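Local coordinates for protein putative secreted endoglycosylceramidase (Rhodococcus hoagii, PDB 6JYZ) that probably hydrolyses the glycosidic bond joining sugar to ceramide in galactosyl-type glycosphingolipids, as an endogalactosylceramidase of glycoside hydrolase family 5, at residues Q199-L204 and A246-A251; P212-Y217 and F256-I261; P223-R228 and E263-W268; R239-A244 and H280-P285. All blocks are in the same frame, centred on the assembly; numbering follows the deposited sequence.

How the contacts relate
The first segments of contacts 1, 2, 3 and 4 follow one another along the chain, and their second segments then repeat that order, so every pair of contacts interleaves. Contact 2 joins strands 214-218 and 259-262, and contact 3 joins the loops that follow them. Helix 230-251 is shared by contacts 1 and 4, whose centres are about 13 Å apart. The centres of contacts 1 and 2 are about 12 Å apart, and Trp201 and Ile248 touch Tyr217, whereas contact 3 is about 23 Å from either, centre to centre. Tyr241 OH bonds to Glu263 O, joining contacts 3 and 4. Together they tie strand pairing, helix packing and loops in neighbouring parts of the (beta/alpha)8 barrel expected of family 5.

Contact 1 of 4, residues Q199-L204 and A246-A251; sequences QTWARL and AAIRQA
Ile248 holds CG1 anti to its carbonyl carbon (chi1 -76°) and runs on extended to CD1, which places that methyl against Trp201. The tryptophan has a chi1 of -108°, off the usual staggered values, and its side chain lies beside the isoleucine with both pointing the same way. CD1 of Ile248 meets CB of Trp201 at 4.1 Å and comes obliquely to the indole near CG and CD2. The other half of the interface is built from alanines. The methyl CB of Ala202 sits 3.9 Å from CB of Ala247 and equally far from CB of Ala251, one helical turn on. Packing is tight here, with Ala251 CB only 3.1 Å from Ala202 O. No hydrogen bond crosses; the indole NE1 is satisfied by Leu219 O. With an alanine here in place of Ile248, the indole and Trp201 CB would probably lose the methyl that packs on them from helix 230-251, opening a gap between the helices. Small residues let the axes approach to 8.0 Å at a crossing angle of -28°, as fits neighbouring, near-parallel outer helices of a (beta/alpha)8 barrel, here helices 193-206 and 230-251 with strand 214-218 between them in the chain.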
loop_
_atom_site.group_PDB
_atom_site.type_symbol
_atom_site.label_atom_id
_atom_site.label_comp_id
_atom_site.label_asym_id
_atom_site.label_seq_id
_atom_site.Cartn_x
_atom_site.Cartn_y
_atom_site.Cartn_z
ATOM N N GLN A 199 15.599 4.375 -13.807
ATOM C CA GLN A 199 16.470 5.460 -13.377
ATOM C C GLN A 199 15.755 6.359 -12.395
ATOM O O GLN A 199 16.376 6.799 -11.410
ATOM C CB GLN A 199 16.935 6.211 -14.615
ATOM C CG GLN A 199 17.717 7.492 -14.224
ATOM C CD GLN A 199 18.297 8.193 -15.425
ATOM O OE1 GLN A 199 17.606 8.821 -16.210
ATOM N NE2 GLN A 199 19.561 7.997 -15.583
ATOM N N THR A 200 14.480 6.661 -12.591
ATOM C CA THR A 200 13.725 7.477 -11.648
ATOM C C THR A 200 13.686 6.799 -10.255
ATOM O O THR A 200 13.882 7.466 -9.227
ATOM C CB THR A 200 12.316 7.767 -12.203
ATOM O OG1 THR A 200 12.481 8.579 -13.362
ATOM C CG2 THR A 200 11.413 8.416 -11.169
ATOM N N TRP A 201 13.468 5.484 -10.217
ATOM C CA TRP A 201 13.496 4.780 -8.938
ATOM C C TRP A 201 14.859 4.893 -8.284
ATOM O O TRP A 201 14.957 5.106 -7.084
ATOM C CB TRP A 201 13.164 3.280 -9.109
ATOM C CG TRP A 201 11.806 2.920 -8.584
ATOM C CD1 TRP A 201 10.812 2.238 -9.234
ATOM C CD2 TRP A 201 11.302 3.190 -7.252
ATOM N NE1 TRP A 201 9.730 2.050 -8.404
ATOM C CE2 TRP A 201 10.004 2.649 -7.164
ATOM C CE3 TRP A 201 11.832 3.875 -6.130
ATOM C CZ2 TRP A 201 9.219 2.755 -6.000
ATOM C CZ3 TRP A 201 11.033 3.984 -5.002
ATOM C CH2 TRP A 201 9.726 3.459 -4.940
ATOM N N ALA A 202 15.938 4.733 -9.044
ATOM C CA ALA A 202 17.296 4.844 -8.473
ATOM C C ALA A 202 17.500 6.239 -7.885
ATOM O O ALA A 202 18.004 6.373 -6.745
ATOM C CB ALA A 202 18.311 4.531 -9.546
ATOM N N ARG A 203 17.065 7.260 -8.622
ATOM C CA ARG A 203 17.236 8.647 -8.150
ATOM C C ARG A 203 16.442 8.835 -6.870
ATOM O O ARG A 203 16.902 9.501 -5.930
ATOM C CB ARG A 203 16.772 9.612 -9.240
ATOM C CG ARG A 203 17.773 9.647 -10.394
ATOM C CD ARG A 203 17.145 10.409 -11.548
ATOM N NE ARG A 203 18.174 10.635 -12.574
ATOM C CZ ARG A 203 17.925 11.313 -13.664
ATOM N NH1 ARG A 203 16.717 11.649 -14.042
ATOM N NH2 ARG A 203 18.979 11.650 -14.430
ATOM N N LEU A 204 15.219 8.288 -6.776
ATOM C CA LEU A 204 14.425 8.450 -5.559
ATOM C C LEU A 204 15.012 7.671 -4.409
ATOM O O LEU A 204 15.030 8.204 -3.271
ATOM C CB LEU A 204 12.979 8.019 -5.870
ATOM C CG LEU A 204 12.011 8.211 -4.699
ATOM C CD1 LEU A 204 11.953 9.683 -4.265
ATOM C CD2 LEU A 204 10.632 7.712 -5.056
ATOM N N ALA A 246 18.300 -3.719 -9.107
ATOM C CA ALA A 246 19.752 -3.516 -9.275
ATOM C C ALA A 246 20.028 -2.023 -9.273
ATOM O O ALA A 246 21.045 -1.589 -8.706
ATOM C CB ALA A 246 20.186 -4.126 -10.612
ATOM N N ALA A 247 19.210 -1.190 -9.893
ATOM C CA ALA A 247 19.461 0.238 -9.958
ATOM C C ALA A 247 19.327 0.845 -8.587
ATOM O O ALA A 247 20.133 1.717 -8.202
ATOM C CB ALA A 247 18.522 0.871 -10.946
ATOM N N ILE A 248 18.325 0.434 -7.802
ATOM C CA ILE A 248 18.115 0.954 -6.454
ATOM C C ILE A 248 19.298 0.541 -5.593
ATOM O O ILE A 248 19.784 1.387 -4.807
ATOM C CB ILE A 248 16.786 0.380 -5.911
ATOM C CG1 ILE A 248 15.637 1.147 -6.591
ATOM C CG2 ILE A 248 16.714 0.536 -4.403
ATOM C CD1 ILE A 248 14.224 0.467 -6.367
ATOM N N ARG A 249 19.757 -0.695 -5.657
ATOM C CA ARG A 249 20.816 -1.109 -4.726
ATOM C C ARG A 249 22.077 -0.322 -5.049
ATOM O O ARG A 249 22.817 0.050 -4.102
ATOM C CB ARG A 249 21.071 -2.612 -4.904
ATOM C CG ARG A 249 19.932 -3.480 -4.356
ATOM C CD ARG A 249 19.873 -3.393 -2.835
ATOM N NE ARG A 249 18.778 -4.220 -2.255
ATOM C CZ ARG A 249 17.787 -3.766 -1.495
ATOM N NH1 ARG A 249 17.650 -2.498 -1.178
ATOM N NH2 ARG A 249 16.923 -4.681 -1.023
ATOM N N GLN A 250 22.360 -0.004 -6.302
ATOM C CA GLN A 250 23.517 0.841 -6.602
ATOM C C GLN A 250 23.308 2.248 -6.058
ATOM O O GLN A 250 24.240 2.857 -5.502
ATOM C CB GLN A 250 23.734 0.838 -8.117
ATOM C CG GLN A 250 24.912 1.707 -8.585
ATOM C CD GLN A 250 26.214 1.202 -8.032
ATOM O OE1 GLN A 250 26.513 0.003 -8.085
ATOM N NE2 GLN A 250 26.997 2.134 -7.489
ATOM N N ALA A 251 22.126 2.801 -6.190
ATOM C CA ALA A 251 21.856 4.154 -5.778
ATOM C C ALA A 251 21.896 4.274 -4.264
ATOM O O ALA A 251 22.014 5.396 -3.727
ATOM C CB ALA A 251 20.488 4.591 -6.295
#

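Contact 2 of 4, residues P212-Y217 and F256-I261; sequences PAVVGY and FPHLVI
Parallel strand pairing joins Val215-Tyr217 to Leu259-Ile261 in the buried barrel wall, where strand 214-218 lies between strands 119-124 and 259-262. Three backbone bonds set the register: Leu259 N to Val215 O at 3.0 Å, Tyr217 N to Leu259 O at 2.9 Å, and Ile261 N to Tyr217 O at 2.8 Å. Gly216 is required by its place, since a CB there would collide with Leu259 O; its CA approaches that oxygen to 3.0 Å instead. These are the fourth and fifth strands of the (beta/alpha)8 barrel expected of glycoside hydrolase family 5. Val215 CG1 packs on Leu259 CD1 at 3.8 Å. Before the paired part, His258 has CG anti to its carbonyl carbon (chi1 -63°), which turns the ring edge to the other segment, CD2 lying 2.9 Å from Val214 O. The tyrosine ring of Tyr217 crosses this side chain obliquely, its CZ 3.7 Å from His258 CB, while its OH is hydrogen-bonded to Glu252. His258 NE2 is held by Glu211 O, and CZ of Phe256 brings its ring edge to Pro212 CA.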
loop_
_atom_site.group_PDB
_atom_site.type_symbol
_atom_site.label_atom_id
_atom_site.label_comp_id
_atom_site.label_asym_id
_atom_site.label_seq_id
_atom_site.Cartn_x
_atom_site.Cartn_y
_atom_site.Cartn_z
ATOM N N PRO A 212 15.955 5.747 8.040
ATOM C CA PRO A 212 15.358 4.507 8.549
ATOM C C PRO A 212 13.826 4.580 8.536
ATOM O O PRO A 212 13.202 3.498 8.575
ATOM C CB PRO A 212 15.886 4.401 10.006
ATOM C CG PRO A 212 16.210 5.830 10.385
ATOM C CD PRO A 212 16.734 6.485 9.103
ATOM N N ALA A 213 13.205 5.741 8.499
ATOM C CA ALA A 213 11.751 5.764 8.507
ATOM C C ALA A 213 11.195 5.251 7.211
ATOM O O ALA A 213 9.991 5.007 7.156
ATOM C CB ALA A 213 11.323 7.175 8.743
ATOM N N VAL A 214 11.964 5.190 6.130
ATOM C CA VAL A 214 11.467 4.633 4.882
ATOM C C VAL A 214 11.653 3.123 4.987
ATOM O O VAL A 214 12.762 2.610 5.098
ATOM C CB VAL A 214 12.186 5.237 3.678
ATOM C CG1 VAL A 214 11.892 4.440 2.374
ATOM C CG2 VAL A 214 11.792 6.701 3.513
ATOM N N VAL A 215 10.525 2.408 4.988
ATOM C CA VAL A 215 10.577 0.951 4.990
ATOM C C VAL A 215 11.314 0.442 3.755
ATOM O O VAL A 215 12.157 -0.408 3.802
ATOM C CB VAL A 215 9.125 0.412 4.929
ATOM C CG1 VAL A 215 9.145 -1.146 4.910
ATOM C CG2 VAL A 215 8.276 0.942 6.084
ATOM N N GLY A 216 10.919 1.049 2.625
ATOM C CA GLY A 216 11.387 0.609 1.333
ATOM C C GLY A 216 10.379 0.988 0.267
ATOM O O GLY A 216 9.612 1.944 0.424
ATOM N N TYR A 217 10.474 0.195 -0.815
ATOM C CA TYR A 217 10.025 0.695 -2.109
ATOM C C TYR A 217 9.053 -0.324 -2.696
ATOM O O TYR A 217 9.477 -1.473 -2.941
ATOM C CB TYR A 217 11.224 0.787 -3.064
ATOM C CG TYR A 217 12.467 1.355 -2.428
ATOM C CD1 TYR A 217 12.533 2.653 -2.020
ATOM C CD2 TYR A 217 13.541 0.505 -2.246
ATOM C CE1 TYR A 217 13.746 3.146 -1.405
ATOM C CE2 TYR A 217 14.716 0.934 -1.667
ATOM C CZ TYR A 217 14.792 2.265 -1.300
ATOM O OH TYR A 217 15.989 2.693 -0.730
ATOM N N PHE A 256 22.078 2.480 3.216
ATOM C CA PHE A 256 21.858 1.093 3.555
ATOM C C PHE A 256 20.737 0.564 2.679
ATOM O O PHE A 256 19.947 1.354 2.176
ATOM C CB PHE A 256 21.590 0.884 5.065
ATOM C CG PHE A 256 20.316 1.526 5.549
ATOM C CD1 PHE A 256 19.119 0.827 5.419
ATOM C CD2 PHE A 256 20.318 2.781 6.155
ATOM C CE1 PHE A 256 17.914 1.367 5.873
ATOM C CE2 PHE A 256 19.092 3.285 6.612
ATOM C CZ PHE A 256 17.933 2.597 6.442
ATOM N N PRO A 257 20.643 -0.778 2.535
ATOM C CA PRO A 257 19.593 -1.347 1.685
ATOM C C PRO A 257 18.258 -1.367 2.412
ATOM O O PRO A 257 18.141 -1.882 3.505
ATOM C CB PRO A 257 20.087 -2.768 1.391
ATOM C CG PRO A 257 20.967 -3.083 2.554
ATOM C CD PRO A 257 21.661 -1.767 2.909
ATOM N N HIS A 258 17.259 -0.787 1.777
ATOM C CA HIS A 258 15.893 -0.829 2.267
ATOM C C HIS A 258 15.120 -2.017 1.704
ATOM O O HIS A 258 15.586 -2.708 0.791
ATOM C CB HIS A 258 15.195 0.503 1.955
ATOM C CG HIS A 258 15.811 1.692 2.642
ATOM N ND1 HIS A 258 17.164 2.127 2.432
ATOM C CD2 HIS A 258 15.241 2.522 3.543
ATOM C CE1 HIS A 258 17.332 3.249 3.199
ATOM N NE2 HIS A 258 16.161 3.496 3.822
ATOM N N LEU A 259 13.919 -2.250 2.238
ATOM C CA LEU A 259 13.112 -3.390 1.729
ATOM C C LEU A 259 12.571 -3.107 0.340
ATOM O O LEU A 259 12.320 -1.954 -0.019
ATOM C CB LEU A 259 11.922 -3.616 2.673
ATOM C CG LEU A 259 12.231 -4.071 4.073
ATOM C CD1 LEU A 259 11.040 -4.471 4.917
ATOM C CD2 LEU A 259 13.592 -4.518 4.455
ATOM N N VAL A 260 12.411 -4.198 -0.392
ATOM C CA VAL A 260 11.833 -4.112 -1.743
ATOM C C VAL A 260 10.489 -4.800 -1.671
ATOM O O VAL A 260 10.453 -6.024 -1.467
ATOM C CB VAL A 260 12.764 -4.736 -2.761
ATOM C CG1 VAL A 260 11.950 -4.891 -4.054
ATOM C CG2 VAL A 260 13.942 -3.765 -2.981
ATOM N N ILE A 261 9.417 -4.045 -1.863
ATOM C CA ILE A 261 8.070 -4.585 -1.779
ATOM C C ILE A 261 7.635 -4.787 -3.230
ATOM O O ILE A 261 7.663 -3.860 -4.050
ATOM C CB ILE A 261 7.204 -3.559 -1.044
ATOM C CG1 ILE A 261 7.662 -3.545 0.431
ATOM C CG2 ILE A 261 5.729 -3.894 -1.142
ATOM C CD1 ILE A 261 7.159 -2.312 1.210
#

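Contact 3 of 4, residues P223-R228 and E263-W268; sequences PNPGLR and EPSALW
Pro223 and Ala266 supply the hydrogen bond that joins these two loops: Ala266 N donates to Pro223 O over 2.9 Å, with an angle of 161° at the hydrogen. The bond is nearly straight, yet the donor stands 40° out of the carbonyl plane. The same oxygen also receives the CA-H of Ser265, whose CA is 3.2 Å away, so two consecutive residues grip one carbonyl. Within 263-268, Ser265 OG accepts from Leu267 N at 2.9 Å, a capping bond ahead of helix 268-271, and OG has a further partner in Asp274.

Van der Waals contact comes from the two prolines. Pro223 CD lies 3.5 Å from Pro264 O and also meets Glu263 CB, the side chains of Pro223 and Glu263 crossing at about a right angle. Further out, Pro225, which opens a type II' turn, makes an apolar contact, its CG touching CD1 of Leu267 at 3.9 Å.

Charge sits at one end of the contact. Glu263 OE2 pairs with Arg83, and OE1 accepts from the backbone N of Glu222, the glutamate of the Asn-Glu-Pro sequence that Pro223 completes; in family 5 enzymes that glutamate is generally the acid/base. The two loops follow strands 214-218 and 259-262, at the barrel end where such enzymes carry their active site. Helices 177-187 and 230-251 border Pro223, through Tyr187, Ile237 and Tyr241, and Trp268 reaches helix 307-321.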
loop_
_atom_site.group_PDB
_atom_site.type_symbol
_atom_site.label_atom_id
_atom_site.label_comp_id
_atom_site.label_asym_id
_atom_site.label_seq_id
_atom_site.Cartn_x
_atom_site.Cartn_y
_atom_site.Cartn_z
ATOM N N PRO A 223 0.848 -4.000 -11.217
ATOM C CA PRO A 223 1.270 -3.971 -12.622
ATOM C C PRO A 223 0.258 -4.706 -13.502
ATOM O O PRO A 223 -0.112 -5.843 -13.186
ATOM C CB PRO A 223 2.630 -4.653 -12.613
ATOM C CG PRO A 223 3.105 -4.499 -11.197
ATOM C CD PRO A 223 1.858 -4.564 -10.317
ATOM N N ASN A 224 -0.199 -4.075 -14.574
ATOM C CA ASN A 224 -1.181 -4.759 -15.388
ATOM C C ASN A 224 -0.498 -5.813 -16.287
ATOM O O ASN A 224 0.711 -5.709 -16.576
ATOM C CB ASN A 224 -1.964 -3.787 -16.265
ATOM C CG ASN A 224 -2.922 -2.870 -15.519
ATOM O OD1 ASN A 224 -2.842 -2.650 -14.221
ATOM N ND2 ASN A 224 -3.803 -2.256 -16.211
ATOM N N PRO A 225 -1.218 -6.816 -16.798
ATOM C CA PRO A 225 -0.601 -7.806 -17.675
ATOM C C PRO A 225 -0.045 -7.269 -18.988
ATOM O O PRO A 225 0.766 -7.924 -19.620
ATOM C CB PRO A 225 -1.750 -8.815 -17.908
ATOM C CG PRO A 225 -2.610 -8.685 -16.687
ATOM C CD PRO A 225 -2.568 -7.200 -16.366
ATOM N N GLY A 226 -0.508 -6.071 -19.406
ATOM C CA GLY A 226 -0.155 -5.632 -20.759
ATOM C C GLY A 226 -0.898 -6.502 -21.780
ATOM O O GLY A 226 -2.111 -6.676 -21.699
ATOM N N LEU A 227 -0.142 -6.925 -22.766
ATOM C CA LEU A 227 -0.679 -7.800 -23.821
ATOM C C LEU A 227 -0.268 -9.238 -23.620
ATOM O O LEU A 227 -0.175 -10.017 -24.585
ATOM C CB LEU A 227 -0.315 -7.273 -25.217
ATOM C CG LEU A 227 -0.900 -5.887 -25.522
ATOM C CD1 LEU A 227 -0.364 -5.379 -26.873
ATOM C CD2 LEU A 227 -2.393 -5.894 -25.545
ATOM N N ARG A 228 -0.012 -9.627 -22.375
ATOM C CA ARG A 228 0.397 -10.989 -22.068
ATOM C C ARG A 228 -0.610 -11.683 -21.177
ATOM O O ARG A 228 -1.386 -11.063 -20.476
ATOM C CB ARG A 228 1.796 -10.970 -21.419
ATOM C CG ARG A 228 2.853 -10.451 -22.385
ATOM C CD ARG A 228 3.079 -11.318 -23.631
ATOM N NE ARG A 228 4.085 -10.740 -24.519
ATOM C CZ ARG A 228 3.803 -9.926 -25.498
ATOM N NH1 ARG A 228 2.586 -9.540 -25.775
ATOM N NH2 ARG A 228 4.860 -9.469 -26.219
ATOM N N GLU A 263 4.931 -6.877 -6.140
ATOM C CA GLU A 263 3.537 -7.300 -6.247
ATOM C C GLU A 263 3.373 -8.349 -7.332
ATOM O O GLU A 263 4.069 -8.308 -8.368
ATOM C CB GLU A 263 2.644 -6.102 -6.561
ATOM C CG GLU A 263 2.680 -5.076 -5.402
ATOM C CD GLU A 263 1.780 -3.928 -5.707
ATOM O OE1 GLU A 263 0.697 -4.091 -6.264
ATOM O OE2 GLU A 263 2.181 -2.741 -5.382
ATOM N N PRO A 264 2.360 -9.203 -7.271
ATOM C CA PRO A 264 1.923 -9.931 -8.474
ATOM C C PRO A 264 1.201 -8.920 -9.363
ATOM O O PRO A 264 0.999 -7.747 -9.023
ATOM C CB PRO A 264 0.905 -10.916 -7.837
ATOM C CG PRO A 264 0.239 -10.103 -6.751
ATOM C CD PRO A 264 1.396 -9.290 -6.150
ATOM N N SER A 265 0.776 -9.371 -10.538
ATOM C CA SER A 265 0.003 -8.524 -11.422
ATOM C C SER A 265 -1.305 -8.113 -10.747
ATOM O O SER A 265 -1.774 -8.713 -9.753
ATOM C CB SER A 265 -0.308 -9.138 -12.782
ATOM O OG SER A 265 -1.579 -9.832 -12.767
ATOM N N ALA A 266 -1.931 -7.088 -11.327
ATOM C CA ALA A 266 -3.245 -6.616 -10.905
ATOM C C ALA A 266 -4.287 -7.733 -10.874
ATOM O O ALA A 266 -5.302 -7.554 -10.203
ATOM C CB ALA A 266 -3.696 -5.541 -11.894
ATOM N N LEU A 267 -4.096 -8.815 -11.636
ATOM C CA LEU A 267 -5.079 -9.891 -11.574
ATOM C C LEU A 267 -5.256 -10.419 -10.173
ATOM O O LEU A 267 -6.363 -10.884 -9.827
ATOM C CB LEU A 267 -4.684 -11.039 -12.516
ATOM C CG LEU A 267 -4.661 -10.614 -13.980
ATOM C CD1 LEU A 267 -4.094 -11.771 -14.824
ATOM C CD2 LEU A 267 -6.007 -10.193 -14.525
ATOM N N TRP A 268 -4.245 -10.419 -9.313
ATOM C CA TRP A 268 -4.443 -10.914 -7.935
ATOM C C TRP A 268 -5.529 -10.127 -7.255
ATOM O O TRP A 268 -6.306 -10.692 -6.452
ATOM C CB TRP A 268 -3.119 -10.789 -7.157
ATOM C CG TRP A 268 -3.138 -11.564 -5.858
ATOM C CD1 TRP A 268 -3.911 -11.317 -4.740
ATOM C CD2 TRP A 268 -2.359 -12.725 -5.567
ATOM N NE1 TRP A 268 -3.650 -12.283 -3.777
ATOM C CE2 TRP A 268 -2.721 -13.153 -4.260
ATOM C CE3 TRP A 268 -1.374 -13.431 -6.244
ATOM C CZ2 TRP A 268 -2.119 -14.264 -3.656
ATOM C CZ3 TRP A 268 -0.781 -14.541 -5.651
ATOM C CH2 TRP A 268 -1.171 -14.958 -4.370
#

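Contact 4 of 4, residues R239-A244 and H280-P285; sequences RFYQRA and HYLADP
Tyr281 lays one face of its ring on the backbone of helix 230-251, with Arg239 N over the ring centre and 3.6 Å above its plane. Arg239 CA approaches CE1 of that ring to 3.6 Å. At the ring edge stands the amide of Gln242, its OE1 3.5 Å from Tyr281 CD1 and its plane turned 80° to the ring. Gln242 reaches there because its CG is anti to the backbone N (chi1 178°) and the chain stays extended beyond it. Arg239, in contrast, bends at chi3 (-61°), bringing its guanidinium back so that one face lies against the tyrosine hydroxyl, Arg239 NH2 being 3.5 Å from Tyr281 OH. Beside this cluster, Leu282 CD1 rests on Tyr241 CB at 4.0 Å.

A second shell lies around these groups. His280 lies over the opposite face of the Tyr281 ring, its NE2 3.3 Å above the plane but toward the rim. The hydroxyl of Tyr281 is hydrogen-bonded to Asp235 OD1, an oxygen that also forms a long, weak ion pair with Arg239 NH2. Tyr241 OH is anchored on Glu263 O, and Leu282 is backed by Phe262 and Ile245.

If Tyr281 were a leucine, Asp235 would probably be left without its hydroxyl partner, and the backbone at Arg239 would lose the flat ring lying on it. As no hydrogen bond crosses, the loop is attached chiefly by van der Waals contact with a ring between the helix backbone and the rim-placed His280, while the hydroxyls of Tyr281 and Tyr241 are bonded to Asp235 and Glu263, outside both segments.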
loop_
_atom_site.group_PDB
_atom_site.type_symbol
_atom_site.label_atom_id
_atom_site.label_comp_id
_atom_site.label_asym_id
_atom_site.label_seq_id
_atom_site.Cartn_x
_atom_site.Cartn_y
_atom_site.Cartn_z
ATOM N N ARG A 239 10.957 -9.247 -14.635
ATOM C CA ARG A 239 12.136 -8.705 -15.321
ATOM C C ARG A 239 12.289 -7.226 -15.008
ATOM O O ARG A 239 13.423 -6.756 -14.751
ATOM C CB ARG A 239 11.982 -8.885 -16.824
ATOM C CG ARG A 239 13.267 -8.636 -17.592
ATOM C CD ARG A 239 13.041 -8.714 -19.113
ATOM N NE ARG A 239 12.568 -10.034 -19.537
ATOM C CZ ARG A 239 13.373 -11.048 -19.864
ATOM N NH1 ARG A 239 14.683 -10.946 -19.709
ATOM N NH2 ARG A 239 12.852 -12.197 -20.254
ATOM N N PHE A 240 11.208 -6.477 -14.932
ATOM C CA PHE A 240 11.244 -5.095 -14.530
ATOM C C PHE A 240 11.692 -5.004 -13.058
ATOM O O PHE A 240 12.579 -4.171 -12.732
ATOM C CB PHE A 240 9.874 -4.438 -14.704
ATOM C CG PHE A 240 9.712 -3.188 -13.862
ATOM C CD1 PHE A 240 10.517 -2.066 -14.116
ATOM C CD2 PHE A 240 8.822 -3.132 -12.815
ATOM C CE1 PHE A 240 10.393 -0.870 -13.350
ATOM C CE2 PHE A 240 8.727 -1.987 -12.031
ATOM C CZ PHE A 240 9.497 -0.873 -12.275
ATOM N N TYR A 241 11.152 -5.798 -12.165
ATOM C CA TYR A 241 11.576 -5.704 -10.780
ATOM C C TYR A 241 13.080 -5.945 -10.662
ATOM O O TYR A 241 13.747 -5.235 -9.886
ATOM C CB TYR A 241 10.853 -6.715 -9.909
ATOM C CG TYR A 241 9.366 -6.516 -9.740
ATOM C CD1 TYR A 241 8.763 -5.285 -9.823
ATOM C CD2 TYR A 241 8.547 -7.603 -9.449
ATOM C CE1 TYR A 241 7.380 -5.126 -9.663
ATOM C CE2 TYR A 241 7.191 -7.487 -9.221
ATOM C CZ TYR A 241 6.621 -6.249 -9.308
ATOM O OH TYR A 241 5.289 -6.040 -9.093
ATOM N N GLN A 242 13.620 -6.920 -11.388
ATOM C CA GLN A 242 15.058 -7.200 -11.278
ATOM C C GLN A 242 15.840 -5.982 -11.717
ATOM O O GLN A 242 16.847 -5.625 -11.057
ATOM C CB GLN A 242 15.341 -8.434 -12.122
ATOM C CG GLN A 242 16.850 -8.777 -12.102
ATOM C CD GLN A 242 17.088 -10.031 -12.913
ATOM O OE1 GLN A 242 16.834 -10.030 -14.113
ATOM N NE2 GLN A 242 17.557 -11.045 -12.211
ATOM N N ARG A 243 15.465 -5.336 -12.807
ATOM C CA ARG A 243 16.175 -4.126 -13.249
ATOM C C ARG A 243 16.049 -3.018 -12.211
ATOM O O ARG A 243 17.062 -2.347 -11.919
ATOM C CB ARG A 243 15.578 -3.642 -14.572
ATOM C CG ARG A 243 15.953 -4.456 -15.787
ATOM C CD ARG A 243 15.378 -3.805 -17.048
ATOM N NE ARG A 243 15.994 -2.487 -17.376
ATOM C CZ ARG A 243 15.743 -1.695 -18.515
ATOM N NH1 ARG A 243 14.802 -2.056 -19.350
ATOM N NH2 ARG A 243 16.443 -0.600 -18.800
ATOM N N ALA A 244 14.879 -2.800 -11.646
ATOM C CA ALA A 244 14.708 -1.720 -10.683
ATOM C C ALA A 244 15.498 -2.014 -9.424
ATOM O O ALA A 244 16.153 -1.089 -8.898
ATOM C CB ALA A 244 13.240 -1.596 -10.334
ATOM N N HIS A 280 13.763 -16.112 -9.440
ATOM C CA HIS A 280 15.110 -15.697 -9.747
ATOM C C HIS A 280 15.185 -14.184 -9.958
ATOM O O HIS A 280 16.241 -13.571 -9.756
ATOM C CB HIS A 280 15.678 -16.441 -10.960
ATOM C CG HIS A 280 15.170 -15.980 -12.306
ATOM N ND1 HIS A 280 13.984 -16.387 -12.947
ATOM C CD2 HIS A 280 15.771 -15.119 -13.113
ATOM C CE1 HIS A 280 13.983 -15.776 -14.140
ATOM N NE2 HIS A 280 14.991 -14.978 -14.223
ATOM N N TYR A 281 14.106 -13.520 -10.367
ATOM C CA TYR A 281 14.107 -12.075 -10.526
ATOM C C TYR A 281 14.121 -11.325 -9.193
ATOM O O TYR A 281 14.419 -10.121 -9.222
ATOM C CB TYR A 281 12.856 -11.671 -11.302
ATOM C CG TYR A 281 12.816 -12.058 -12.762
ATOM C CD1 TYR A 281 13.818 -11.678 -13.639
ATOM C CD2 TYR A 281 11.737 -12.809 -13.242
ATOM C CE1 TYR A 281 13.747 -11.961 -15.006
ATOM C CE2 TYR A 281 11.624 -13.073 -14.604
ATOM C CZ TYR A 281 12.619 -12.618 -15.448
ATOM O OH TYR A 281 12.581 -12.846 -16.818
ATOM N N LEU A 282 13.717 -11.977 -8.099
ATOM C CA LEU A 282 13.534 -11.396 -6.774
ATOM C C LEU A 282 14.537 -12.006 -5.800
ATOM O O LEU A 282 14.241 -12.037 -4.616
ATOM C CB LEU A 282 12.094 -11.593 -6.304
ATOM C CG LEU A 282 10.972 -10.719 -6.884
ATOM C CD1 LEU A 282 11.254 -9.232 -6.849
ATOM C CD2 LEU A 282 10.425 -11.217 -8.182
ATOM N N ALA A 283 15.712 -12.410 -6.239
ATOM C CA ALA A 283 16.684 -13.077 -5.370
ATOM C C ALA A 283 17.507 -12.040 -4.611
ATOM O O ALA A 283 18.699 -11.879 -4.798
ATOM C CB ALA A 283 17.593 -13.929 -6.257
ATOM N N ASP A 284 16.882 -11.233 -3.791
ATOM C CA ASP A 284 17.520 -10.269 -2.896
ATOM C C ASP A 284 16.899 -10.574 -1.562
ATOM O O ASP A 284 15.680 -10.806 -1.455
ATOM C CB ASP A 284 17.149 -8.838 -3.376
ATOM C CG ASP A 284 17.646 -7.707 -2.473
ATOM O OD1 ASP A 284 17.231 -7.611 -1.291
ATOM O OD2 ASP A 284 18.529 -6.948 -2.936
ATOM N N PRO A 285 17.662 -10.579 -0.450
ATOM C CA PRO A 285 17.131 -11.056 0.810
ATOM C C PRO A 285 16.113 -10.125 1.463
ATOM O O PRO A 285 15.449 -10.562 2.398
ATOM C CB PRO A 285 18.380 -11.207 1.729
ATOM C CG PRO A 285 19.344 -10.295 1.070
ATOM C CD PRO A 285 19.124 -10.368 -0.441
#